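Long-range contact in nucleoporin NUP145N (Chaetomium thermophilum, PDB 5HB6), which probably serves as a structural component of the nuclear pore complex and a docking partner for transport factors, this piece being its autoproteolytic domain: residues Val83-Ser88 and Phe132-Phe137. The protein carries 1 engineered substitution. Sequence-based numbering, arbitrary orientation.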
loop_
_atom_site.group_PDB
_atom_site.type_symbol
_atom_site.label_atom_id
_atom_site.label_comp_id
_atom_site.label_asym_id
_atom_site.label_seq_id
_atom_site.Cartn_x
_atom_site.Cartn_y
_atom_site.Cartn_z
ATOM N N VAL A 83 9.850 3.763 0.745
ATOM C CA VAL A 83 9.828 4.379 2.066
ATOM C C VAL A 83 8.804 3.647 2.922
ATOM O O VAL A 83 7.999 2.850 2.412
ATOM C CB VAL A 83 9.485 5.878 1.981
ATOM C CG1 VAL A 83 10.497 6.632 1.115
ATOM C CG2 VAL A 83 8.062 6.091 1.447
ATOM N N PRO A 84 8.755 3.930 4.219
ATOM C CA PRO A 84 7.761 3.270 5.074
ATOM C C PRO A 84 6.322 3.512 4.599
ATOM O O PRO A 84 5.957 4.614 4.169
ATOM C CB PRO A 84 8.030 3.895 6.450
ATOM C CG PRO A 84 9.480 4.217 6.420
ATOM C CD PRO A 84 9.726 4.695 5.020
ATOM N N ALA A 85 5.497 2.468 4.701
ATOM C CA ALA A 85 4.128 2.541 4.198
ATOM C C ALA A 85 3.229 1.639 5.020
ATOM O O ALA A 85 3.670 0.621 5.560
ATOM C CB ALA A 85 4.014 2.131 2.716
ATOM N N LEU A 86 1.946 2.004 5.040
ATOM C CA LEU A 86 0.886 1.225 5.649
ATOM C C LEU A 86 0.041 0.656 4.527
ATOM O O LEU A 86 -0.588 1.411 3.768
ATOM C CB LEU A 86 0.060 2.106 6.585
ATOM C CG LEU A 86 -1.245 1.494 7.128
ATOM C CD1 LEU A 86 -0.971 0.396 8.086
ATOM C CD2 LEU A 86 -2.083 2.561 7.852
ATOM N N ILE A 87 -0.034 -0.670 4.461
ATOM C CA ILE A 87 -0.709 -1.370 3.368
ATOM C C ILE A 87 -1.954 -2.009 3.946
ATOM O O ILE A 87 -1.888 -2.658 4.992
ATOM C CB ILE A 87 0.224 -2.424 2.754
ATOM C CG1 ILE A 87 1.455 -1.727 2.174
ATOM C CG2 ILE A 87 -0.495 -3.245 1.717
ATOM C CD1 ILE A 87 2.505 -2.684 1.728
ATOM N N SER A 88 -3.081 -1.846 3.267
ATOM C CA SER A 88 -4.339 -2.419 3.731
ATOM C C SER A 88 -4.917 -3.215 2.581
ATOM O O SER A 88 -5.160 -2.647 1.516
ATOM C CB SER A 88 -5.303 -1.297 4.172
ATOM O OG SER A 88 -4.715 -0.506 5.188
ATOM N N PHE A 132 -1.024 -3.693 7.560
ATOM C CA PHE A 132 0.303 -3.898 8.109
ATOM C C PHE A 132 1.232 -2.824 7.566
ATOM O O PHE A 132 0.987 -2.259 6.491
ATOM C CB PHE A 132 0.833 -5.292 7.754
ATOM C CG PHE A 132 0.877 -5.567 6.266
ATOM C CD1 PHE A 132 -0.246 -6.032 5.590
ATOM C CD2 PHE A 132 2.034 -5.350 5.545
ATOM C CE1 PHE A 132 -0.210 -6.280 4.235
ATOM C CE2 PHE A 132 2.066 -5.603 4.160
ATOM C CZ PHE A 132 0.943 -6.041 3.518
ATOM N N SER A 133 2.311 -2.568 8.292
ATOM C CA SER A 133 3.321 -1.632 7.835
ATOM C C SER A 133 4.526 -2.387 7.284
ATOM O O SER A 133 4.854 -3.500 7.700
ATOM C CB SER A 133 3.771 -0.703 8.961
ATOM O OG SER A 133 2.800 0.285 9.257
ATOM N N VAL A 134 5.222 -1.719 6.378
ATOM C CA VAL A 134 6.524 -2.151 5.908
ATOM C C VAL A 134 7.461 -0.963 6.074
ATOM O O VAL A 134 7.042 0.198 6.092
ATOM C CB VAL A 134 6.483 -2.657 4.445
ATOM C CG1 VAL A 134 5.536 -3.835 4.332
ATOM C CG2 VAL A 134 6.105 -1.546 3.470
ATOM N N GLU A 135 8.744 -1.260 6.193
ATOM C CA GLU A 135 9.753 -0.215 6.318
ATOM C C GLU A 135 10.206 0.327 4.984
ATOM O O GLU A 135 10.762 1.424 4.934
ATOM C CB GLU A 135 10.971 -0.752 7.072
ATOM C CG GLU A 135 10.652 -1.117 8.497
ATOM C CD GLU A 135 9.896 -0.021 9.219
ATOM O OE1 GLU A 135 10.388 1.127 9.245
ATOM O OE2 GLU A 135 8.799 -0.312 9.757
ATOM N N HIS A 136 9.987 -0.417 3.916
ATOM C CA HIS A 136 10.423 -0.041 2.579
ATOM C C HIS A 136 9.963 -1.166 1.672
ATOM O O HIS A 136 9.324 -2.105 2.147
ATOM C CB HIS A 136 11.941 0.100 2.506
ATOM C CG HIS A 136 12.667 -1.072 3.078
ATOM N ND1 HIS A 136 12.629 -2.322 2.502
ATOM C CD2 HIS A 136 13.396 -1.197 4.210
ATOM C CE1 HIS A 136 13.329 -3.164 3.243
ATOM N NE2 HIS A 136 13.808 -2.504 4.283
ATOM N N PHE A 137 10.293 -1.096 0.387
ATOM C CA PHE A 137 9.890 -2.113 -0.576
ATOM C C PHE A 137 11.085 -2.843 -1.168
ATOM O O PHE A 137 10.977 -3.441 -2.239
ATOM C CB PHE A 137 8.999 -1.486 -1.647
ATOM C CG PHE A 137 7.696 -1.004 -1.095
ATOM C CD1 PHE A 137 6.601 -1.846 -1.043
ATOM C CD2 PHE A 137 7.570 0.270 -0.577
ATOM C CE1 PHE A 137 5.416 -1.412 -0.509
ATOM C CE2 PHE A 137 6.372 0.708 -0.037
ATOM C CZ PHE A 137 5.298 -0.128 -0.009
#
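Ile87 packs against the ring of Phe132 where strands 85-88 and 132-134 pair antiparallel within the six-stranded sheet of the Nup98-type autopeptidase domain. The Phe132 ring leans over toward its neighbour: CG sits between the backbone N and the carbonyl carbon (chi1 57°), which lays one ring face, toward its rim, over Ile87 CB, a CH-pi contact with CB 4.1 Å from the ring centroid. The methyl CG2 of Ile87 touches the rim at CZ (3.6 Å), while CD1 reaches past CE2 toward the second aromatic ring. Val134 CG1 lies at the edge of the Phe132 ring, in its plane. Were Phe132 replaced by an alanine, Ile87 CB and CG2 would probably lose their aromatic cover, opening a gap beside them.

Beyond the strand end the chain turns, and Phe137 comes back under the face that carries Ala85, Ile87, Phe132 and Val134. Its ring approaches Ile87 from the opposite direction, CE1 lying 3.9 Å from Ile87 CD1, and takes the methyl of Ala85 at its edge; Val134 CG2 sits over one of its faces, toward the rim. Val67 of strand 64-67 also packs against Phe137. On the opposite face, with Leu86, Ser133 OG hydrogen-bonds to Glu121 and Lys40.

Ala85-Val134 and Ile87-Phe132, each joined by two N-H...O bonds, flank the non-hydrogen-bonded pair Leu86-Ser133. Past this ladder the segments stay close without a further bond between them: Pro84 N, which has no hydrogen, lies 3.3 Å from Glu135 O. The straightest of the four bonds runs from Ile87 N to Phe132 O, 2.8 Å long with 174° at the hydrogen.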